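Local coordinates for neurotoxin (Clostridium botulinum, PDB 3N7L), which probably binds gangliosides on nerve cells as the receptor-binding domain of a mosaic D/C botulinum neurotoxin, through a ganglioside-binding loop, at residues N63-Y66 against N67-E71; M156-N160 against G161-D165; T307-N311 against K312-L316; D336-M339 against D340-R343. All blocks are in the same frame, centred on the assembly; numbering follows the deposited sequence.

Contact 1 of 4, residues N63-Y66 against N67-E71; sequences NIVY and NAMYE
The backbone of V65 turns its carbonyl oxygen to two amides at the C-terminal end of a short helix: V65 O accepts from M69 N at 3.1 Å, in the carbonyl plane, and from A68 N at 3.2 Å, which lies well above that plane. Two residues earlier, N63 O accepts from N67 N at 3.0 Å. N67 is the first residue to leave helical angles, and an asparagine is generally at ease where a helix gives way to loop. V65 and M69 stand one turn apart and pack very tightly, V65 CG1 lying 3.4 Å from M69 CG. The valine has CG1 anti to its N (chi1 176°), which swings that methyl to the carbonyl side, where M69 follows. M69 is buried and bends at both chi2 and chi3, a flexibility that suits a long side chain packing on F177 of a loop. Y70 lays a ring edge near Y66 O, while its hydroxyl bonds to the amide of F177, whose ring meets the tyrosine edge to face. A water bridges the next step: it donates to Y66 O at 2.8 Å and accepts from Y70 N at 3.1 Å.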
loop_
_atom_site.group_PDB
_atom_site.type_symbol
_atom_site.label_atom_id
_atom_site.label_comp_id
_atom_site.label_asym_id
_atom_site.label_seq_id
_atom_site.Cartn_x
_atom_site.Cartn_y
_atom_site.Cartn_z
ATOM N N ASN A 63 11.242 -34.357 -0.958
ATOM C CA ASN A 63 10.039 -35.176 -0.996
ATOM C C ASN A 63 8.783 -34.327 -0.910
ATOM O O ASN A 63 7.790 -34.604 -1.584
ATOM C CB ASN A 63 10.067 -36.196 0.143
ATOM C CG ASN A 63 11.252 -37.142 0.043
ATOM O OD1 ASN A 63 11.417 -37.841 -0.960
ATOM N ND2 ASN A 63 12.085 -37.168 1.081
ATOM N N ILE A 64 8.829 -33.292 -0.077
ATOM C CA ILE A 64 7.697 -32.391 0.079
ATOM C C ILE A 64 7.419 -31.702 -1.257
ATOM O O ILE A 64 6.271 -31.599 -1.685
ATOM C CB ILE A 64 7.977 -31.335 1.172
ATOM C CG1 ILE A 64 8.099 -32.025 2.531
ATOM C CG2 ILE A 64 6.866 -30.293 1.203
ATOM C CD1 ILE A 64 6.867 -32.832 2.928
ATOM N N VAL A 65 8.479 -31.241 -1.914
ATOM C CA VAL A 65 8.351 -30.585 -3.212
ATOM C C VAL A 65 7.837 -31.600 -4.230
ATOM O O VAL A 65 6.900 -31.333 -4.982
ATOM C CB VAL A 65 9.716 -30.047 -3.709
ATOM C CG1 VAL A 65 9.575 -29.467 -5.110
ATOM C CG2 VAL A 65 10.239 -28.992 -2.755
ATOM N N TYR A 66 8.462 -32.772 -4.228
ATOM C CA TYR A 66 8.119 -33.853 -5.145
ATOM C C TYR A 66 6.643 -34.250 -5.149
ATOM O O TYR A 66 6.064 -34.475 -6.210
ATOM C CB TYR A 66 8.966 -35.085 -4.820
ATOM C CG TYR A 66 8.841 -36.196 -5.832
ATOM C CD1 TYR A 66 9.519 -36.136 -7.050
ATOM C CD2 TYR A 66 8.036 -37.307 -5.577
ATOM C CE1 TYR A 66 9.404 -37.161 -7.987
ATOM C CE2 TYR A 66 7.910 -38.335 -6.508
ATOM C CZ TYR A 66 8.598 -38.256 -7.710
ATOM O OH TYR A 66 8.484 -39.276 -8.630
ATOM N N ASN A 67 6.031 -34.337 -3.973
ATOM C CA ASN A 67 4.627 -34.733 -3.897
ATOM C C ASN A 67 3.618 -33.595 -3.853
ATOM O O ASN A 67 2.507 -33.777 -3.356
ATOM C CB ASN A 67 4.395 -35.646 -2.688
ATOM C CG ASN A 67 5.136 -36.964 -2.802
ATOM O OD1 ASN A 67 6.348 -37.027 -2.600
ATOM N ND2 ASN A 67 4.412 -38.024 -3.143
ATOM N N ALA A 68 3.980 -32.430 -4.383
ATOM C CA ALA A 68 3.056 -31.300 -4.364
ATOM C C ALA A 68 3.092 -30.428 -5.615
ATOM O O ALA A 68 2.068 -30.214 -6.259
ATOM C CB ALA A 68 3.327 -30.441 -3.135
ATOM N N MET A 69 4.278 -29.937 -5.946
ATOM C CA MET A 69 4.488 -29.050 -7.087
ATOM C C MET A 69 4.019 -29.543 -8.455
ATOM O O MET A 69 3.691 -28.736 -9.327
ATOM C CB MET A 69 5.970 -28.693 -7.177
ATOM C CG MET A 69 6.534 -28.083 -5.909
ATOM S SD MET A 69 5.789 -26.491 -5.548
ATOM C CE MET A 69 6.838 -25.430 -6.560
ATOM N N TYR A 70 3.984 -30.857 -8.649
ATOM C CA TYR A 70 3.580 -31.414 -9.939
ATOM C C TYR A 70 2.079 -31.527 -10.151
ATOM O O TYR A 70 1.625 -31.916 -11.226
ATOM C CB TYR A 70 4.259 -32.770 -10.142
ATOM C CG TYR A 70 5.759 -32.632 -10.238
ATOM C CD1 TYR A 70 6.371 -32.291 -11.448
ATOM C CD2 TYR A 70 6.562 -32.763 -9.107
ATOM C CE1 TYR A 70 7.750 -32.080 -11.527
ATOM C CE2 TYR A 70 7.940 -32.549 -9.175
ATOM C CZ TYR A 70 8.525 -32.206 -10.389
ATOM O OH TYR A 70 9.880 -31.968 -10.457
ATOM N N GLU A 71 1.304 -31.180 -9.134
ATOM C CA GLU A 71 -0.144 -31.231 -9.263
ATOM C C GLU A 71 -0.729 -29.835 -9.091
ATOM O O GLU A 71 -0.982 -29.141 -10.072
ATOM C CB GLU A 71 -0.735 -32.190 -8.233
ATOM C CG GLU A 71 -0.274 -33.621 -8.414
ATOM C CD GLU A 71 -1.007 -34.581 -7.506
ATOM O OE1 GLU A 71 -0.918 -34.421 -6.270
ATOM O OE2 GLU A 71 -1.676 -35.497 -8.033
HETATM O O HOH W 1 3.586 -33.347 -6.883
#

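Contact 2 of 4, residues M156-N160 against G161-D165; sequences MIYIN and GKLID
L163 reaches across the hairpin to lay one methyl on the ring of Y158. Its CD1 stands 3.9 Å from the centroid of the Y158 ring and only 16° off the ring normal, a CH-pi contact over one face, while L163 CB approaches Y158 CE1 to 3.7 Å. The leucine holds CG anti to its own N (chi1 176°), which carries the branch forward along the strand, and CD1 over the tyrosine. The two residues form a non-hydrogen-bonded pair, whose close backbones bring the side chains together. Y158 suits a buried place because its hydroxyl is bonded to D217, at the start of helix 217-226, as its side chain packs on I220.

On the other face the branched aliphatics meet: I159 CG1 lies 3.7 Å from I164 CG1, and both side chains touch F128 of strand 122-129. I157 sends CG2 toward D165 CB, 3.9 Å away, the two side chains slanting across each other. I157 O takes I164 N at 2.9 Å and, weakly, D165 N at 3.4 Å, while I157 N gives to D165 O. Two residues thus face one, and the register slips by a residue. At the far end K162 N bonds to I159 O at 2.9 Å, with N160 and G161 at the corners; both have positive phi, which asparagine tolerates and glycine favours. The whole is a beta hairpin with a two-residue type I' turn and a classic beta bulge, set in the antiparallel sheet of a concanavalin-like jelly roll.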
loop_
_atom_site.group_PDB
_atom_site.type_symbol
_atom_site.label_atom_id
_atom_site.label_comp_id
_atom_site.label_asym_id
_atom_site.label_seq_id
_atom_site.Cartn_x
_atom_site.Cartn_y
_atom_site.Cartn_z
ATOM N N MET A 156 -3.092 -18.976 -12.270
ATOM C CA MET A 156 -3.805 -17.725 -12.003
ATOM C C MET A 156 -3.038 -16.817 -11.048
ATOM O O MET A 156 -2.351 -17.293 -10.141
ATOM C CB MET A 156 -5.184 -18.015 -11.392
ATOM C CG MET A 156 -6.018 -19.050 -12.137
ATOM S SD MET A 156 -7.663 -19.270 -11.403
ATOM C CE MET A 156 -7.291 -20.312 -10.013
ATOM N N ILE A 157 -3.149 -15.508 -11.250
ATOM C CA ILE A 157 -2.475 -14.582 -10.354
ATOM C C ILE A 157 -3.466 -13.573 -9.799
ATOM O O ILE A 157 -4.269 -12.997 -10.531
ATOM C CB ILE A 157 -1.293 -13.839 -11.037
ATOM C CG1 ILE A 157 -0.613 -12.929 -10.012
ATOM C CG2 ILE A 157 -1.780 -13.010 -12.217
ATOM C CD1 ILE A 157 0.716 -12.384 -10.468
ATOM N N TYR A 158 -3.415 -13.399 -8.483
ATOM C CA TYR A 158 -4.287 -12.470 -7.782
ATOM C C TYR A 158 -3.430 -11.401 -7.106
ATOM O O TYR A 158 -2.301 -11.666 -6.683
ATOM C CB TYR A 158 -5.084 -13.200 -6.698
ATOM C CG TYR A 158 -5.968 -14.332 -7.177
ATOM C CD1 TYR A 158 -7.357 -14.175 -7.239
ATOM C CD2 TYR A 158 -5.426 -15.579 -7.511
ATOM C CE1 TYR A 158 -8.190 -15.233 -7.614
ATOM C CE2 TYR A 158 -6.251 -16.650 -7.890
ATOM C CZ TYR A 158 -7.632 -16.467 -7.934
ATOM O OH TYR A 158 -8.460 -17.518 -8.266
ATOM N N ILE A 159 -3.973 -10.195 -7.011
ATOM C CA ILE A 159 -3.291 -9.090 -6.357
ATOM C C ILE A 159 -4.307 -8.519 -5.385
ATOM O O ILE A 159 -5.410 -8.147 -5.782
ATOM C CB ILE A 159 -2.858 -8.010 -7.373
ATOM C CG1 ILE A 159 -1.803 -8.591 -8.321
ATOM C CG2 ILE A 159 -2.318 -6.779 -6.642
ATOM C CD1 ILE A 159 -0.541 -9.089 -7.619
ATOM N N ASN A 160 -3.937 -8.468 -4.109
ATOM C CA ASN A 160 -4.829 -7.971 -3.064
ATOM C C ASN A 160 -6.180 -8.681 -3.106
ATOM O O ASN A 160 -7.232 -8.061 -2.937
ATOM C CB ASN A 160 -5.018 -6.456 -3.187
ATOM C CG ASN A 160 -3.719 -5.701 -3.000
ATOM O OD1 ASN A 160 -2.852 -6.138 -2.247
ATOM N ND2 ASN A 160 -3.579 -4.562 -3.680
ATOM N N GLY A 161 -6.138 -9.990 -3.339
ATOM C CA GLY A 161 -7.353 -10.779 -3.379
ATOM C C GLY A 161 -8.162 -10.710 -4.661
ATOM O O GLY A 161 -9.173 -11.406 -4.780
ATOM N N LYS A 162 -7.739 -9.891 -5.622
ATOM C CA LYS A 162 -8.479 -9.771 -6.879
ATOM C C LYS A 162 -7.822 -10.535 -8.022
ATOM O O LYS A 162 -6.624 -10.403 -8.261
ATOM C CB LYS A 162 -8.624 -8.299 -7.270
ATOM C CG LYS A 162 -9.383 -7.455 -6.259
ATOM C CD LYS A 162 -10.850 -7.868 -6.162
ATOM C CE LYS A 162 -11.608 -6.985 -5.182
ATOM N NZ LYS A 162 -13.050 -7.360 -5.109
ATOM N N LEU A 163 -8.614 -11.335 -8.730
ATOM C CA LEU A 163 -8.092 -12.107 -9.850
ATOM C C LEU A 163 -7.646 -11.153 -10.943
ATOM O O LEU A 163 -8.422 -10.319 -11.399
ATOM C CB LEU A 163 -9.161 -13.055 -10.401
ATOM C CG LEU A 163 -8.741 -13.845 -11.647
ATOM C CD1 LEU A 163 -7.515 -14.700 -11.329
ATOM C CD2 LEU A 163 -9.892 -14.713 -12.119
ATOM N N ILE A 164 -6.395 -11.279 -11.365
ATOM C CA ILE A 164 -5.853 -10.404 -12.395
ATOM C C ILE A 164 -5.720 -11.094 -13.747
ATOM O O ILE A 164 -6.111 -10.543 -14.774
ATOM C CB ILE A 164 -4.465 -9.867 -11.983
ATOM C CG1 ILE A 164 -4.591 -9.009 -10.717
ATOM C CG2 ILE A 164 -3.852 -9.057 -13.129
ATOM C CD1 ILE A 164 -5.427 -7.762 -10.905
ATOM N N ASP A 165 -5.174 -12.301 -13.750
ATOM C CA ASP A 165 -4.987 -13.023 -14.999
ATOM C C ASP A 165 -5.099 -14.527 -14.768
ATOM O O ASP A 165 -4.916 -15.013 -13.653
ATOM C CB ASP A 165 -3.617 -12.655 -15.587
ATOM C CG ASP A 165 -3.436 -13.132 -17.023
ATOM O OD1 ASP A 165 -4.424 -13.151 -17.788
ATOM O OD2 ASP A 165 -2.289 -13.467 -17.390
#

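Contact 3 of 4, residues T307-N311 against K312-L316; sequences TTIDN and KQYSL
Y314 sets its ring beside I309 and T307, and its side chain can be followed outward. CB, on the same face of the sheet as the T307 side chain, lies 4.1 Å from T307 O. CG stands anti to the carbonyl carbon (chi1 -56°), and this turns the ring back along the strand toward the hairpin loop. CD1 then meets I309 CD1 at 3.9 Å, with T307 O near the ring plane at the edge; CE1 comes 3.9 Å from I309 CB. At the tip the hydroxyl ends beside the K312 side chain, Y314 OH lying 3.0 Å from K312 CE. The isoleucine crosses the tyrosine at about a right angle, an aliphatic group against the CD1-CE1 side of the ring, which suits a partly exposed spot where the chain leaves the strand.

The backbone beneath is antiparallel. Y314 N gives a nearly straight bond of 2.9 Å to T307 O (172° at the hydrogen), T307 N returns one to Y314 O, and I309 N reaches K312 O at 3.2 Å. On the opposite face T308 OG1 lies 3.6 Å from Q313 CG, polar side chains fit for an exposed surface. Buried T307 spends its hydroxyl on the carbonyl of K282, and K312 pairs its ammonium with D336. The hairpin joins strands 302-308 and 313-318 in the trefoil-related half of the domain; I309 also touches Y281 and, with Y314, K261 of strand 257-262, while strand 329-335 lies alongside, with A334 against Y314 and L332 against L316.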
loop_
_atom_site.group_PDB
_atom_site.type_symbol
_atom_site.label_atom_id
_atom_site.label_comp_id
_atom_site.label_asym_id
_atom_site.label_seq_id
_atom_site.Cartn_x
_atom_site.Cartn_y
_atom_site.Cartn_z
ATOM N N THR A 307 -0.434 21.828 11.125
ATOM C CA THR A 307 0.368 22.068 9.931
ATOM C C THR A 307 1.213 23.317 10.105
ATOM O O THR A 307 0.735 24.336 10.590
ATOM C CB THR A 307 -0.495 22.220 8.655
ATOM O OG1 THR A 307 0.364 22.463 7.528
ATOM C CG2 THR A 307 -1.492 23.370 8.799
ATOM N N THR A 308 2.479 23.220 9.717
ATOM C CA THR A 308 3.400 24.339 9.817
ATOM C C THR A 308 3.478 25.014 8.460
ATOM O O THR A 308 3.905 24.404 7.484
ATOM C CB THR A 308 4.808 23.858 10.226
ATOM O OG1 THR A 308 4.740 23.240 11.517
ATOM C CG2 THR A 308 5.792 25.036 10.274
ATOM N N ILE A 309 3.057 26.270 8.379
ATOM C CA ILE A 309 3.108 26.945 7.092
ATOM C C ILE A 309 4.410 27.714 6.926
ATOM O O ILE A 309 5.295 27.283 6.177
ATOM C CB ILE A 309 1.878 27.856 6.880
ATOM C CG1 ILE A 309 0.704 27.020 6.354
ATOM C CG2 ILE A 309 2.185 28.931 5.849
ATOM C CD1 ILE A 309 0.346 25.826 7.181
ATOM N N ASP A 310 4.549 28.846 7.596
ATOM C CA ASP A 310 5.801 29.577 7.485
ATOM C C ASP A 310 6.619 29.097 8.663
ATOM O O ASP A 310 7.311 28.077 8.588
ATOM C CB ASP A 310 5.557 31.083 7.577
ATOM C CG ASP A 310 5.331 31.719 6.215
ATOM O OD1 ASP A 310 4.494 31.202 5.443
ATOM O OD2 ASP A 310 5.993 32.741 5.917
ATOM N N ASN A 311 6.523 29.835 9.755
ATOM C CA ASN A 311 7.207 29.479 10.979
ATOM C C ASN A 311 6.162 29.578 12.063
ATOM O O ASN A 311 6.439 29.999 13.178
ATOM C CB ASN A 311 8.366 30.432 11.248
ATOM C CG ASN A 311 9.625 30.017 10.529
ATOM O OD1 ASN A 311 10.201 28.969 10.831
ATOM N ND2 ASN A 311 10.054 30.823 9.559
ATOM N N LYS A 312 4.938 29.210 11.700
ATOM C CA LYS A 312 3.827 29.229 12.632
ATOM C C LYS A 312 3.066 27.944 12.409
ATOM O O LYS A 312 3.168 27.332 11.345
ATOM C CB LYS A 312 2.912 30.431 12.373
ATOM C CG LYS A 312 3.663 31.729 12.105
ATOM C CD LYS A 312 2.847 32.984 12.421
ATOM C CE LYS A 312 1.349 32.808 12.199
ATOM N NZ LYS A 312 0.697 32.087 13.338
ATOM N N GLN A 313 2.309 27.522 13.408
ATOM C CA GLN A 313 1.548 26.298 13.258
ATOM C C GLN A 313 0.059 26.559 13.382
ATOM O O GLN A 313 -0.391 27.342 14.220
ATOM C CB GLN A 313 1.989 25.259 14.284
ATOM C CG GLN A 313 1.936 23.858 13.734
ATOM C CD GLN A 313 2.445 22.812 14.702
ATOM O OE1 GLN A 313 2.860 21.729 14.288
ATOM N NE2 GLN A 313 2.404 23.118 15.993
ATOM N N TYR A 314 -0.703 25.913 12.513
ATOM C CA TYR A 314 -2.141 26.059 12.513
ATOM C C TYR A 314 -2.748 24.677 12.687
ATOM O O TYR A 314 -2.047 23.667 12.621
ATOM C CB TYR A 314 -2.622 26.649 11.179
ATOM C CG TYR A 314 -1.984 27.972 10.804
ATOM C CD1 TYR A 314 -0.695 28.026 10.268
ATOM C CD2 TYR A 314 -2.664 29.172 11.009
ATOM C CE1 TYR A 314 -0.095 29.253 9.946
ATOM C CE2 TYR A 314 -2.077 30.400 10.696
ATOM C CZ TYR A 314 -0.795 30.434 10.167
ATOM O OH TYR A 314 -0.215 31.653 9.878
ATOM N N SER A 315 -4.049 24.640 12.936
ATOM C CA SER A 315 -4.754 23.371 13.043
ATOM C C SER A 315 -5.873 23.501 12.019
ATOM O O SER A 315 -6.329 24.613 11.737
ATOM C CB SER A 315 -5.332 23.163 14.446
ATOM O OG SER A 315 -6.171 24.235 14.824
ATOM N N LEU A 316 -6.291 22.386 11.430
ATOM C CA LEU A 316 -7.368 22.448 10.459
ATOM C C LEU A 316 -8.666 22.645 11.232
ATOM O O LEU A 316 -8.847 22.073 12.305
ATOM C CB LEU A 316 -7.415 21.167 9.621
ATOM C CG LEU A 316 -6.136 20.890 8.822
ATOM C CD1 LEU A 316 -6.392 19.776 7.814
ATOM C CD2 LEU A 316 -5.680 22.163 8.102
#

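Contact 4 of 4, residues D336-M339 against D340-R343; sequences DQPM and DEIR
The carbonyl oxygen of P338 is gripped by two amides of the first helical turn: I342 N at 3.1 Å, lying in the carbonyl plane, and E341 N, also at 3.1 Å but bent to 127° at the hydrogen and therefore weak. P338 occupies the N-cap with extended angles; lacking an amide hydrogen costs it nothing there, and its carbonyl serves the first turn. The next step is more regular, R343 N meeting M339 O at 2.9 Å and 162°.

Around this start the side chains fold back on the helix. The P338 ring and E341 lie side by side, pointing the same way, with P338 CG 3.7 Å from E341 CG; the glutamate's methylenes do the touching while its carboxylate leads off to a long, weak ion pair with K344. Q337 also packs on the helix. Its CG sits between the backbone N and the carbonyl carbon (chi1 58°), and the chain then runs extended, so that CG comes 3.7 Å from I342 CG1 and NE2 3.6 Å from E341 CB. The amide oxygen is held by the hydroxyl of S315. M339 bends at chi2 and chi3 to bring its CE within 4.1 Å of I342 CD1, a flexible cover for the one buried residue here.

I342 is the residue turned into the fold, against Y304 of strand 302-308 and S315 of strand 313-318. Helix 339-345 thus lies on this pair of strands, between strands 329-335 and 348-354 in the chain, with R343 reaching the loop residues I288 and A369.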
loop_
_atom_site.group_PDB
_atom_site.type_symbol
_atom_site.label_atom_id
_atom_site.label_comp_id
_atom_site.label_asym_id
_atom_site.label_seq_id
_atom_site.Cartn_x
_atom_site.Cartn_y
_atom_site.Cartn_z
ATOM N N ASP A 336 -5.125 29.327 13.643
ATOM C CA ASP A 336 -4.244 29.353 14.809
ATOM C C ASP A 336 -5.238 29.475 15.965
ATOM O O ASP A 336 -5.604 30.576 16.372
ATOM C CB ASP A 336 -3.312 30.570 14.745
ATOM C CG ASP A 336 -2.197 30.509 15.781
ATOM O OD1 ASP A 336 -1.155 31.174 15.576
ATOM O OD2 ASP A 336 -2.360 29.800 16.796
ATOM N N GLN A 337 -5.682 28.329 16.473
ATOM C CA GLN A 337 -6.697 28.291 17.522
ATOM C C GLN A 337 -6.360 27.413 18.729
ATOM O O GLN A 337 -5.616 26.439 18.619
ATOM C CB GLN A 337 -8.003 27.787 16.901
ATOM C CG GLN A 337 -7.832 26.411 16.255
ATOM C CD GLN A 337 -9.024 25.964 15.420
ATOM O OE1 GLN A 337 -8.961 24.944 14.718
ATOM N NE2 GLN A 337 -10.112 26.713 15.494
ATOM N N PRO A 338 -6.920 27.749 19.901
ATOM C CA PRO A 338 -6.673 26.966 21.119
ATOM C C PRO A 338 -7.439 25.633 21.076
ATOM O O PRO A 338 -8.303 25.436 20.224
ATOM C CB PRO A 338 -7.147 27.901 22.236
ATOM C CG PRO A 338 -8.225 28.694 21.588
ATOM C CD PRO A 338 -7.680 28.977 20.202
ATOM N N MET A 339 -7.116 24.725 21.993
ATOM C CA MET A 339 -7.732 23.398 22.036
ATOM C C MET A 339 -9.262 23.382 22.143
ATOM O O MET A 339 -9.917 22.563 21.489
ATOM C CB MET A 339 -7.121 22.589 23.183
ATOM C CG MET A 339 -7.335 21.076 23.086
ATOM S SD MET A 339 -6.756 20.352 21.513
ATOM C CE MET A 339 -5.034 20.815 21.545
ATOM N N ASP A 340 -9.835 24.267 22.957
ATOM C CA ASP A 340 -11.291 24.320 23.096
ATOM C C ASP A 340 -11.940 24.545 21.731
ATOM O O ASP A 340 -13.004 23.998 21.448
ATOM C CB ASP A 340 -11.713 25.441 24.057
ATOM C CG ASP A 340 -11.499 25.074 25.520
ATOM O OD1 ASP A 340 -11.703 25.948 26.388
ATOM O OD2 ASP A 340 -11.126 23.912 25.804
ATOM N N GLU A 341 -11.297 25.347 20.885
ATOM C CA GLU A 341 -11.828 25.618 19.553
ATOM C C GLU A 341 -11.633 24.413 18.631
ATOM O O GLU A 341 -12.489 24.110 17.799
ATOM C CB GLU A 341 -11.156 26.854 18.949
ATOM C CG GLU A 341 -11.416 28.135 19.730
ATOM C CD GLU A 341 -12.896 28.368 19.987
ATOM O OE1 GLU A 341 -13.660 28.483 19.004
ATOM O OE2 GLU A 341 -13.298 28.430 21.171
ATOM N N ILE A 342 -10.505 23.727 18.781
ATOM C CA ILE A 342 -10.234 22.550 17.963
ATOM C C ILE A 342 -11.271 21.453 18.227
ATOM O O ILE A 342 -11.759 20.806 17.301
ATOM C CB ILE A 342 -8.825 21.984 18.245
ATOM C CG1 ILE A 342 -7.763 22.976 17.757
ATOM C CG2 ILE A 342 -8.662 20.619 17.573
ATOM C CD1 ILE A 342 -6.332 22.542 18.030
ATOM N N ARG A 343 -11.614 21.259 19.495
ATOM C CA ARG A 343 -12.580 20.231 19.870
ATOM C C ARG A 343 -13.950 20.478 19.243
ATOM O O ARG A 343 -14.686 19.534 18.947
ATOM C CB ARG A 343 -12.707 20.168 21.395
ATOM C CG ARG A 343 -11.391 19.863 22.098
ATOM C CD ARG A 343 -11.531 19.943 23.610
ATOM N NE ARG A 343 -12.126 18.733 24.162
ATOM C CZ ARG A 343 -11.477 17.579 24.300
ATOM N NH1 ARG A 343 -10.206 17.480 23.933
ATOM N NH2 ARG A 343 -12.101 16.519 24.799
#

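How the contacts relate
Contacts 1 and 2 lie in the N-terminal, concanavalin-like half, contacts 3 and 4 in the C-terminal, trefoil-like half, on the other side of the chain's centre. Contact 2 sits nearest that centre and is the most apolar, with aromatic and aliphatic faces; contacts 1, 2 and 3 are partly buried, and contact 4 is on the surface. Contacts 1 and 4 are the two ends of short helices, one ending in a loop and the other starting at a proline, whereas 2 and 3 are hairpins, the first tight and bulged, the second with a looser polar loop. Only contacts 3 and 4 touch, through the K312-D336 salt bridge and S315, which hydrogen-bonds to Q337 and touches I342.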